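Local coordinates for SG7.AF (Anopheles freeborni, PDB 6XL7), which inhibits the alternative pathway of host complement by acting on the activated C3 convertase C3bBb, whose accumulation on immobilized properdin it enhances, at residues 3-8 with 43-48; 68-73 with 97-102; 9-14 with 60-65; 51-56 with 114-119. One frame throughout, in Å; residues are numbered along the deposited sequence.

Overall arrangement
All four contacts lie in one small chain of packed helices. Interactions 2 and 3 are buried and both use helix 56-77: interaction 3 sets it against helix 2-13, interaction 2 against helix 89-113. Interaction 1 also uses helix 2-13, is partly buried, and adjoins interaction 4, a surface contact at the same end of the molecule; interaction 2 lies about 25 Å, centre to centre, from interaction 1, on the opposite side of the chain's centre. The chemistry follows place. Rings, a thioether and aliphatic branches mesh between the helices without a hydrogen bond across, whereas interaction 4 depends on backbone hydrogen bonds, a water and a helix cap.

Interaction 1 of 4, residues 3-8 with 43-48; sequences KHVQEL and KKVLNY
His4 and Val5 of helix 2-13 meet Val45 and Leu46 near the C-terminal end of helix 23-46 and Tyr48 in the turn that follows, an antiparallel helix-helix contact in a mainly helical bundle. The aromatic part is T-shaped: the edge of the Tyr48 ring is turned toward the face of the His4 imidazole, the planes standing at 76° with centroids 5.7 Å apart. Tyr48 also lays its CB over that face, in a CH-pi contact 4.1 Å from the centroid of the His4 ring. On the imidazole's opposite face sits CG of Lys3, so the ring is sandwiched between methylenes. Its rotation is fixed at both nitrogens, since ND1 is hydrogen-bonded to the Ala1 amino nitrogen and NE2 to the Val52 carbonyl oxygen. The Tyr48 ring in turn has CA of Val45, three residues earlier, over its centre, 3.7 Å above the plane.

Away from the rings the packing is aliphatic. Val45 turns its CG2 branch onto the opposing backbone, where CG2 lies 3.6 Å from Val5 N; CG1 is anti to the carbonyl carbon (chi1 -52°), which leaves CG2 to face the helix 2-13 turn. Val5 CG2 meets Leu46 CD1 at 3.9 Å and also touches Val45 CG2. Leu8, one turn further on, reaches the same Val45 CG2 with its CD2 at 4.1 Å.

Around this seam, Leu8 packs on Leu41 and Thr42 of helix 23-46 and on Leu59 of helix 56-77, while His4 and Tyr48 both lean on Leu54 of strand 53-54.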
# COMPACT_ATOMS: atom_id res chain seq x y z
N LYS A 3 3.30 -1.12 20.16
CA LYS A 3 4.61 -1.33 19.53
C LYS A 3 4.48 -1.93 18.14
O LYS A 3 5.28 -1.62 17.25
CB LYS A 3 5.52 -2.18 20.42
CG LYS A 3 5.07 -3.63 20.57
CD LYS A 3 6.01 -4.43 21.47
CE LYS A 3 7.26 -4.85 20.72
NZ LYS A 3 8.16 -5.66 21.60
N HIS A 4 3.48 -2.78 17.93
CA HIS A 4 3.28 -3.38 16.61
C HIS A 4 2.73 -2.36 15.62
O HIS A 4 3.08 -2.41 14.43
CB HIS A 4 2.35 -4.58 16.72
CG HIS A 4 2.83 -5.59 17.70
ND1 HIS A 4 2.33 -5.67 18.98
CD2 HIS A 4 3.83 -6.50 17.62
CE1 HIS A 4 2.98 -6.62 19.64
NE2 HIS A 4 3.89 -7.13 18.83
N VAL A 5 1.86 -1.46 16.08
CA VAL A 5 1.43 -0.35 15.23
C VAL A 5 2.63 0.46 14.78
O VAL A 5 2.78 0.77 13.59
CB VAL A 5 0.39 0.51 15.96
CG1 VAL A 5 0.02 1.72 15.10
CG2 VAL A 5 -0.86 -0.33 16.27
N GLN A 6 3.53 0.78 15.71
CA GLN A 6 4.70 1.57 15.36
C GLN A 6 5.60 0.84 14.36
O GLN A 6 6.07 1.44 13.40
CB GLN A 6 5.48 1.98 16.60
CG GLN A 6 6.61 2.97 16.25
CD GLN A 6 7.45 3.36 17.44
OE1 GLN A 6 8.67 3.47 17.34
NE2 GLN A 6 6.81 3.59 18.57
N GLU A 7 5.83 -0.46 14.58
CA GLU A 7 6.68 -1.21 13.66
C GLU A 7 6.04 -1.30 12.28
O GLU A 7 6.71 -1.18 11.25
CB GLU A 7 6.98 -2.61 14.21
CG GLU A 7 7.93 -3.38 13.29
CD GLU A 7 8.33 -4.75 13.80
OE1 GLU A 7 7.80 -5.18 14.85
OE2 GLU A 7 9.18 -5.38 13.15
N LEU A 8 4.72 -1.48 12.24
CA LEU A 8 4.02 -1.49 10.97
C LEU A 8 4.11 -0.13 10.28
O LEU A 8 4.31 -0.06 9.06
CB LEU A 8 2.57 -1.91 11.21
CG LEU A 8 1.69 -2.03 9.98
CD1 LEU A 8 2.12 -3.21 9.12
CD2 LEU A 8 0.25 -2.18 10.42
N LYS A 43 -5.28 -1.85 12.55
CA LYS A 43 -6.31 -2.40 13.43
C LYS A 43 -5.99 -3.84 13.80
O LYS A 43 -6.21 -4.26 14.95
CB LYS A 43 -7.67 -2.37 12.73
CG LYS A 43 -8.26 -1.02 12.43
CD LYS A 43 -9.68 -1.25 11.91
CE LYS A 43 -10.29 -0.01 11.32
NZ LYS A 43 -11.73 -0.23 10.97
N LYS A 44 -5.47 -4.62 12.86
CA LYS A 44 -5.16 -6.02 13.12
C LYS A 44 -4.06 -6.15 14.17
O LYS A 44 -4.21 -6.88 15.16
CB LYS A 44 -4.74 -6.68 11.81
CG LYS A 44 -4.44 -8.17 11.89
CD LYS A 44 -4.19 -8.70 10.48
CE LYS A 44 -3.81 -10.18 10.44
NZ LYS A 44 -4.94 -11.08 10.79
N VAL A 45 -2.95 -5.44 13.98
CA VAL A 45 -1.80 -5.63 14.87
C VAL A 45 -2.01 -4.99 16.22
O VAL A 45 -1.35 -5.37 17.19
CB VAL A 45 -0.47 -5.18 14.25
CG1 VAL A 45 -0.27 -5.82 12.88
CG2 VAL A 45 -0.36 -3.64 14.20
N LEU A 46 -2.92 -4.02 16.32
CA LEU A 46 -3.24 -3.45 17.62
C LEU A 46 -3.63 -4.54 18.62
O LEU A 46 -3.31 -4.43 19.80
CB LEU A 46 -4.36 -2.42 17.46
CG LEU A 46 -4.68 -1.49 18.61
CD1 LEU A 46 -3.42 -0.83 19.15
CD2 LEU A 46 -5.67 -0.46 18.11
N ASN A 47 -4.30 -5.60 18.14
CA ASN A 47 -4.80 -6.68 18.99
C ASN A 47 -3.72 -7.57 19.57
O ASN A 47 -3.98 -8.30 20.53
CB ASN A 47 -5.74 -7.61 18.20
CG ASN A 47 -7.01 -6.92 17.72
OD1 ASN A 47 -7.95 -6.72 18.49
ND2 ASN A 47 -7.04 -6.56 16.44
N TYR A 48 -2.52 -7.56 19.00
CA TYR A 48 -1.52 -8.55 19.37
C TYR A 48 -1.05 -8.31 20.79
O TYR A 48 -0.93 -7.16 21.23
CB TYR A 48 -0.33 -8.40 18.43
CG TYR A 48 -0.59 -8.79 17.00
CD1 TYR A 48 -1.75 -9.47 16.63
CD2 TYR A 48 0.34 -8.50 16.01
CE1 TYR A 48 -1.98 -9.83 15.30
CE2 TYR A 48 0.13 -8.86 14.70
CZ TYR A 48 -1.03 -9.51 14.35
OH TYR A 48 -1.21 -9.87 13.03

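Interaction 2 of 4, residues 68-73 with 97-102; sequences DVKETF and PSYLTA
Tyr99 gives up the most surface here; its ring stacks on Phe73 and is met obliquely near its rim by Val69. With Phe73 it forms an offset stack, the planes only 13° from parallel and the centroids 4.2 Å apart. The displacement follows from which atoms overlap: CD2 of Phe73 lies 3.4 Å above the plane of the Tyr99 ring, over its centre, whereas CD2 of Tyr99 sits toward the rim of the Phe73 ring. Tyr99 CB also covers the Phe73 face, a CH-pi contact, and Phe73 CB comes to 3.5 Å from Tyr99 CD1. With CG anti to the backbone N (chi1 -179°), Phe73 carries its ring out to the face of Tyr99, and the two side chains cross at about a right angle even though their rings lie flat on one another.

The backbones are those of an antiparallel helix pair, the segment axes 9.6 Å apart and their directions 176° apart. Helices 56-77 and 89-113 thus pack as neighbours in sequence, and a probable disulfide joins Cys81 of the connection to Cys91 in the first turns of helix 89-113; this second helix is kinked at Pro97 and Ser98.

Val69 CG1 lies 3.6 Å from Tyr99 CD1. The same Val69 CG1 methyl lies 3.7 Å from Ala102 CB, where the small side chain admits it between the helices. Lys70 CA is 3.7 Å from Tyr99 CE1. The Lys70 side chain runs alongside that of Tyr99, but its NZ turns off to a hydrogen bond with Asp16 O. The hydroxyl of the buried Tyr99 is hydrogen-bonded to Ala29 O of helix 23-46.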
# COMPACT_ATOMS: atom_id res chain seq x y z
N ASP A 68 5.37 -1.68 -6.58
CA ASP A 68 5.11 -2.12 -7.96
C ASP A 68 3.67 -1.83 -8.39
O ASP A 68 3.43 -1.38 -9.52
CB ASP A 68 5.40 -3.61 -8.09
CG ASP A 68 6.86 -3.95 -7.86
OD1 ASP A 68 7.71 -3.04 -7.97
OD2 ASP A 68 7.16 -5.14 -7.60
N VAL A 69 2.70 -2.10 -7.51
CA VAL A 69 1.30 -1.83 -7.81
C VAL A 69 1.08 -0.33 -8.02
O VAL A 69 0.36 0.09 -8.93
CB VAL A 69 0.41 -2.43 -6.70
CG1 VAL A 69 -0.98 -1.83 -6.71
CG2 VAL A 69 0.36 -3.95 -6.86
N LYS A 70 1.73 0.50 -7.19
CA LYS A 70 1.57 1.94 -7.32
C LYS A 70 2.24 2.48 -8.58
O LYS A 70 1.67 3.34 -9.26
CB LYS A 70 2.12 2.62 -6.06
CG LYS A 70 2.04 4.13 -6.11
CD LYS A 70 2.08 4.72 -4.72
CE LYS A 70 3.40 4.44 -4.01
NZ LYS A 70 4.55 5.05 -4.73
N GLU A 71 3.42 1.96 -8.95
CA GLU A 71 4.02 2.38 -10.22
C GLU A 71 3.12 2.01 -11.39
O GLU A 71 3.04 2.76 -12.38
CB GLU A 71 5.41 1.77 -10.40
CG GLU A 71 6.51 2.45 -9.58
CD GLU A 71 6.53 3.96 -9.75
OE1 GLU A 71 6.85 4.44 -10.85
OE2 GLU A 71 6.23 4.65 -8.75
N THR A 72 2.43 0.87 -11.30
CA THR A 72 1.53 0.46 -12.36
C THR A 72 0.35 1.42 -12.47
O THR A 72 -0.04 1.81 -13.58
CB THR A 72 1.07 -0.98 -12.10
OG1 THR A 72 2.20 -1.85 -12.09
CG2 THR A 72 0.12 -1.45 -13.18
N PHE A 73 -0.22 1.82 -11.33
CA PHE A 73 -1.26 2.84 -11.30
C PHE A 73 -0.78 4.13 -11.93
O PHE A 73 -1.46 4.73 -12.77
CB PHE A 73 -1.67 3.05 -9.84
CG PHE A 73 -2.76 4.05 -9.63
CD1 PHE A 73 -3.85 4.15 -10.48
CD2 PHE A 73 -2.72 4.87 -8.51
CE1 PHE A 73 -4.87 5.08 -10.24
CE2 PHE A 73 -3.73 5.78 -8.26
CZ PHE A 73 -4.80 5.88 -9.13
N PRO A 97 -9.64 1.45 -10.15
CA PRO A 97 -10.22 0.22 -9.56
C PRO A 97 -9.25 -0.94 -9.49
O PRO A 97 -9.21 -1.67 -8.49
CB PRO A 97 -11.44 -0.06 -10.45
CG PRO A 97 -11.82 1.32 -10.98
CD PRO A 97 -10.51 2.00 -11.21
N SER A 98 -8.43 -1.14 -10.53
CA SER A 98 -7.47 -2.24 -10.47
C SER A 98 -6.36 -1.97 -9.47
O SER A 98 -5.85 -2.91 -8.86
CB SER A 98 -6.92 -2.57 -11.86
OG SER A 98 -6.25 -1.48 -12.43
N TYR A 99 -6.01 -0.70 -9.26
CA TYR A 99 -5.07 -0.33 -8.21
C TYR A 99 -5.61 -0.74 -6.85
O TYR A 99 -4.92 -1.42 -6.07
CB TYR A 99 -4.85 1.18 -8.27
CG TYR A 99 -4.00 1.77 -7.17
CD1 TYR A 99 -2.68 1.37 -6.99
CD2 TYR A 99 -4.51 2.78 -6.34
CE1 TYR A 99 -1.89 1.94 -6.00
CE2 TYR A 99 -3.74 3.34 -5.35
CZ TYR A 99 -2.43 2.92 -5.18
OH TYR A 99 -1.62 3.47 -4.21
N LEU A 100 -6.84 -0.34 -6.54
CA LEU A 100 -7.42 -0.65 -5.23
C LEU A 100 -7.55 -2.16 -5.03
O LEU A 100 -7.24 -2.67 -3.94
CB LEU A 100 -8.77 0.03 -5.10
CG LEU A 100 -8.72 1.56 -5.15
CD1 LEU A 100 -10.12 2.13 -5.06
CD2 LEU A 100 -7.85 2.12 -4.04
N THR A 101 -8.02 -2.88 -6.05
CA THR A 101 -8.13 -4.34 -5.96
C THR A 101 -6.77 -4.98 -5.70
O THR A 101 -6.65 -5.90 -4.88
CB THR A 101 -8.75 -4.90 -7.23
OG1 THR A 101 -10.08 -4.39 -7.38
CG2 THR A 101 -8.79 -6.42 -7.20
N ALA A 102 -5.73 -4.50 -6.39
CA ALA A 102 -4.40 -5.09 -6.20
C ALA A 102 -3.89 -4.82 -4.79
O ALA A 102 -3.25 -5.70 -4.18
CB ALA A 102 -3.44 -4.55 -7.26

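Interaction 3 of 4, residues 9-14 with 60-65; sequences LKTFRR and DRMVTK. With SO4 (sulfate ion), chain B.
The methyl end of Met62 is set between Thr11 and Phe12, giving a Met-aromatic contact where helix 2-13 packs on helix 56-77. The two segments run in roughly the same direction, crossing at -31° with axes 9.7 Å apart. CE of Met62 lies over the face of the Phe12 ring, 3.8 Å from its centroid, while SD is further off and oblique. A turn at the last torsion (chi3 77°) of an otherwise extended side chain brings CE there. It also puts Met62 CE 3.6 Å from Thr11 CG2.

That Thr11 methyl is pressed from a second direction by Val63: CG2 of Thr11 and CG2 of Val63 are 3.5 Å apart, tighter than usual for two carbons. The other branch of this valine rests on the opposing backbone, with Val63 CG1 3.8 Å from Arg14 O.

Outside this shell, Leu37 and Arg38 of helix 23-46 touch Phe12, and Leu41, Ile106 and Thr110 touch Met62, which places the thioether among all four helices.

Near the end of helix 2-13, Arg13 binds a sulfate ion, probably from the crystallisation liquor; the Arg14 bond to it, seen in one of two modelled conformers, is less certain. Arg13 presents its guanidinium edge-on, with NH1 bonded to sulfate O3 and NH2 donating nearly straight (174°) to sulfate O4 at 2.8 Å.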
# COMPACT_ATOMS: atom_id res chain seq x y z
N LEU A 9 3.94 0.96 11.03
CA LEU A 9 4.02 2.28 10.41
C LEU A 9 5.44 2.61 9.96
O LEU A 9 5.62 3.33 8.97
CB LEU A 9 3.44 3.34 11.34
CG LEU A 9 1.93 3.14 11.51
CD1 LEU A 9 1.37 4.07 12.55
CD2 LEU A 9 1.21 3.34 10.18
N LYS A 10 6.46 2.09 10.66
CA LYS A 10 7.82 2.20 10.16
C LYS A 10 7.93 1.60 8.76
O LYS A 10 8.56 2.19 7.87
CB LYS A 10 8.76 1.48 11.13
CG LYS A 10 10.19 1.33 10.64
CD LYS A 10 11.02 0.63 11.70
CE LYS A 10 12.42 0.32 11.22
NZ LYS A 10 13.14 -0.55 12.19
N THR A 11 7.28 0.47 8.55
CA THR A 11 7.26 -0.15 7.23
C THR A 11 6.50 0.70 6.22
O THR A 11 6.92 0.84 5.07
CB THR A 11 6.70 -1.57 7.35
OG1 THR A 11 7.71 -2.43 7.88
CG2 THR A 11 6.25 -2.12 6.01
N PHE A 12 5.37 1.30 6.63
CA PHE A 12 4.64 2.16 5.70
C PHE A 12 5.45 3.38 5.30
O PHE A 12 5.32 3.86 4.16
CB PHE A 12 3.27 2.57 6.28
CG PHE A 12 2.19 1.54 6.06
CD1 PHE A 12 1.51 1.49 4.86
CD2 PHE A 12 1.89 0.61 7.04
CE1 PHE A 12 0.54 0.53 4.64
CE2 PHE A 12 0.91 -0.35 6.83
CZ PHE A 12 0.24 -0.40 5.62
N ARG A 13 6.28 3.91 6.21
CA ARG A 13 7.16 5.02 5.85
C ARG A 13 8.05 4.66 4.67
O ARG A 13 8.43 5.54 3.89
CB ARG A 13 8.00 5.42 7.07
CG ARG A 13 9.07 6.46 6.78
CD ARG A 13 9.68 7.02 8.05
NE ARG A 13 10.13 5.99 8.99
CZ ARG A 13 11.26 5.31 8.87
NH1 ARG A 13 12.05 5.51 7.82
NH2 ARG A 13 11.60 4.41 9.79
N ARG A 14 8.36 3.38 4.49
CA ARG A 14 9.20 2.94 3.38
C ARG A 14 8.44 2.87 2.06
O ARG A 14 9.07 2.70 1.01
CB ARG A 14 9.88 1.61 3.73
CG ARG A 14 10.98 1.76 4.79
CD ARG A 14 11.13 0.51 5.67
NE ARG A 14 12.26 0.62 6.60
CZ ARG A 14 12.57 -0.30 7.50
NH1 ARG A 14 13.62 -0.13 8.30
NH2 ARG A 14 11.83 -1.40 7.62
N ASP A 60 8.69 -6.58 4.49
CA ASP A 60 9.49 -6.15 3.35
C ASP A 60 8.78 -6.44 2.03
O ASP A 60 8.81 -5.62 1.10
CB ASP A 60 10.84 -6.86 3.36
CG ASP A 60 11.77 -6.37 4.47
OD1 ASP A 60 11.46 -5.35 5.12
OD2 ASP A 60 12.82 -7.02 4.69
N ARG A 61 8.14 -7.61 1.93
CA ARG A 61 7.40 -7.96 0.72
C ARG A 61 6.22 -7.03 0.52
O ARG A 61 5.87 -6.71 -0.63
CB ARG A 61 6.92 -9.41 0.76
CG ARG A 61 8.01 -10.43 0.59
CD ARG A 61 7.44 -11.81 0.29
NE ARG A 61 6.62 -12.31 1.39
CZ ARG A 61 7.09 -13.02 2.41
NH1 ARG A 61 8.38 -13.31 2.48
NH2 ARG A 61 6.27 -13.44 3.37
N MET A 62 5.56 -6.61 1.60
CA MET A 62 4.48 -5.65 1.42
C MET A 62 4.98 -4.37 0.77
O MET A 62 4.33 -3.82 -0.12
CB MET A 62 3.83 -5.33 2.76
CG MET A 62 2.62 -4.44 2.59
SD MET A 62 1.89 -3.82 4.10
CE MET A 62 3.05 -2.52 4.51
N VAL A 63 6.16 -3.90 1.18
CA VAL A 63 6.70 -2.66 0.63
C VAL A 63 6.94 -2.79 -0.87
O VAL A 63 6.52 -1.94 -1.66
CB VAL A 63 7.97 -2.24 1.39
CG1 VAL A 63 8.64 -1.06 0.72
CG2 VAL A 63 7.64 -1.92 2.84
N THR A 64 7.64 -3.85 -1.29
CA THR A 64 7.95 -3.97 -2.72
C THR A 64 6.69 -4.19 -3.53
O THR A 64 6.54 -3.61 -4.61
CB THR A 64 8.98 -5.07 -2.98
OG1 THR A 64 8.45 -6.33 -2.58
CG2 THR A 64 10.28 -4.79 -2.25
N LYS A 65 5.76 -5.00 -3.03
CA LYS A 65 4.53 -5.26 -3.77
C LYS A 65 3.73 -3.98 -3.96
O LYS A 65 3.24 -3.70 -5.06
CB LYS A 65 3.68 -6.32 -3.08
CG LYS A 65 4.24 -7.73 -3.17
CD LYS A 65 3.42 -8.70 -2.34
CE LYS A 65 3.89 -10.13 -2.53
NZ LYS A 65 3.07 -11.11 -1.76
S SO4 B . 14.95 3.14 8.57
O1 SO4 B . 15.98 4.12 8.87
O2 SO4 B . 15.57 1.84 8.31
O3 SO4 B . 14.20 3.55 7.39
O4 SO4 B . 14.05 3.02 9.72

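Interaction 4 of 4, residues 51-56 with 114-119; sequences DVKLSK and LTTRLK. With SO4 (sulfate ion), chain E.
Two backbone hydrogen bonds tie Ser55 and Lys53 to the C-terminal segment. Ser55 N donates to Leu114 O at 2.8 Å and nearly straight (170°), and Thr116 N donates to Lys53 O at 3.0 Å with more bend (156°). Between them lies Leu54-Thr115, an antiparallel non-hydrogen-bonded pair whose CA atoms are 4.5 Å apart. Further along, a water replaces a direct bond, accepting from Lys53 N and donating to Thr116 O at 2.6 Å.

Ser55 has a second task. As N-cap of helix 56-77 its OG takes a hydrogen bond from Cys58 N and donates one, 2.7 Å long, to O2 of a sulfate probably from the crystallisation liquor. It reaches both from a setting anti to the backbone N (chi1 167°). Thr57 N binds the same ion, so the positive end of the helix dipole would help to hold it.

Side-chain packing fringes these bonds. Lys53 and Thr116 run alongside, pointing the same way, with CG of Lys53 3.8 Å from CG2 of Thr116. CD2 of Leu118 nestles against Lys53 CB and lies 3.4 Å from Asp51 O. Val52 CG1 meets Thr115 CG2 obliquely at 3.8 Å, while the buried Leu54 points away from the partner strand and touches Glu7 of helix 2-13.

The result is a short, weakly bonded two-stranded antiparallel sheet beside the Cys58-Cys113 disulfide, joining the start of helix 56-77 to the end of helix 89-113.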
# COMPACT_ATOMS: atom_id res chain seq x y z
N ASP A 51 4.23 -9.17 23.28
CA ASP A 51 5.47 -9.78 22.80
C ASP A 51 5.32 -10.60 21.52
O ASP A 51 6.22 -11.38 21.18
CB ASP A 51 6.17 -10.55 23.92
CG ASP A 51 6.74 -9.63 24.98
OD1 ASP A 51 7.90 -9.19 24.82
OD2 ASP A 51 6.00 -9.29 25.93
N VAL A 52 4.23 -10.41 20.78
CA VAL A 52 4.16 -10.97 19.43
C VAL A 52 5.31 -10.43 18.60
O VAL A 52 5.68 -9.25 18.71
CB VAL A 52 2.80 -10.63 18.79
CG1 VAL A 52 2.81 -11.00 17.32
CG2 VAL A 52 1.67 -11.35 19.50
N LYS A 53 5.90 -11.29 17.78
CA LYS A 53 6.95 -10.90 16.84
C LYS A 53 6.38 -10.82 15.43
O LYS A 53 5.68 -11.74 14.98
CB LYS A 53 8.11 -11.89 16.87
CG LYS A 53 9.30 -11.48 16.00
CD LYS A 53 10.42 -12.52 16.04
CE LYS A 53 11.53 -12.14 15.08
NZ LYS A 53 12.06 -10.78 15.37
N LEU A 54 6.64 -9.71 14.75
CA LEU A 54 6.25 -9.56 13.35
C LEU A 54 7.33 -10.12 12.44
O LEU A 54 8.52 -10.05 12.74
CB LEU A 54 6.02 -8.09 13.00
CG LEU A 54 4.97 -7.34 13.84
CD1 LEU A 54 4.71 -5.95 13.23
CD2 LEU A 54 3.67 -8.13 13.95
N SER A 55 6.90 -10.64 11.29
CA SER A 55 7.82 -11.16 10.28
C SER A 55 8.39 -10.02 9.45
O SER A 55 7.66 -9.37 8.69
CB SER A 55 7.08 -12.14 9.38
OG SER A 55 7.84 -12.43 8.21
N LYS A 56 9.70 -9.82 9.54
CA LYS A 56 10.35 -8.78 8.74
C LYS A 56 10.27 -9.08 7.25
O LYS A 56 10.08 -8.17 6.44
CB LYS A 56 11.80 -8.58 9.19
CG LYS A 56 11.91 -7.89 10.54
CD LYS A 56 13.35 -7.50 10.87
CE LYS A 56 13.46 -6.94 12.27
NZ LYS A 56 12.95 -7.91 13.28
N LEU A 114 1.99 -12.08 8.64
CA LEU A 114 2.42 -10.96 9.48
C LEU A 114 3.15 -11.42 10.73
O LEU A 114 4.15 -10.80 11.12
CB LEU A 114 1.21 -10.10 9.86
CG LEU A 114 1.12 -8.70 9.27
CD1 LEU A 114 -0.05 -7.98 9.92
CD2 LEU A 114 2.42 -7.93 9.47
N THR A 115 2.68 -12.47 11.40
CA THR A 115 3.29 -12.89 12.66
C THR A 115 4.20 -14.11 12.46
O THR A 115 4.04 -14.90 11.53
CB THR A 115 2.23 -13.19 13.73
OG1 THR A 115 1.43 -14.30 13.32
CG2 THR A 115 1.34 -11.98 13.95
N THR A 116 5.15 -14.25 13.39
CA THR A 116 6.10 -15.35 13.36
C THR A 116 6.37 -15.79 14.80
O THR A 116 5.78 -15.27 15.75
CB THR A 116 7.36 -14.95 12.58
OG1 THR A 116 8.17 -16.11 12.37
CG2 THR A 116 8.16 -13.89 13.31
N ARG A 117 7.25 -16.78 14.98
CA ARG A 117 7.58 -17.26 16.31
C ARG A 117 8.63 -16.37 16.97
O ARG A 117 9.39 -15.67 16.31
CB ARG A 117 8.25 -18.63 16.26
CG ARG A 117 7.56 -19.70 15.51
CD ARG A 117 8.46 -20.91 15.53
NE ARG A 117 7.80 -22.09 15.00
CZ ARG A 117 8.35 -23.30 15.00
NH1 ARG A 117 9.55 -23.48 15.52
NH2 ARG A 117 7.68 -24.33 14.50
N LEU A 118 8.69 -16.46 18.29
CA LEU A 118 9.83 -15.90 19.00
C LEU A 118 11.08 -16.71 18.74
O LEU A 118 11.02 -17.91 18.43
CB LEU A 118 9.56 -15.89 20.50
CG LEU A 118 8.43 -14.96 20.95
CD1 LEU A 118 8.42 -14.81 22.46
CD2 LEU A 118 8.56 -13.60 20.27
N LYS A 119 12.23 -16.05 18.85
CA LYS A 119 13.51 -16.74 18.99
C LYS A 119 14.60 -15.79 19.47
O LYS A 119 14.93 -15.77 20.66
CB LYS A 119 13.94 -17.42 17.69
CG LYS A 119 15.04 -18.44 17.92
CD LYS A 119 15.51 -19.11 16.64
CE LYS A 119 16.53 -20.19 16.96
NZ LYS A 119 15.97 -21.19 17.92
S SO4 E . 11.10 -13.57 9.43
O1 SO4 E . 12.12 -14.59 9.20
O2 SO4 E . 9.79 -14.10 9.04
O3 SO4 E . 11.07 -13.23 10.85
O4 SO4 E . 11.43 -12.38 8.66
O HOH W 1 4.98 -14.04 17.95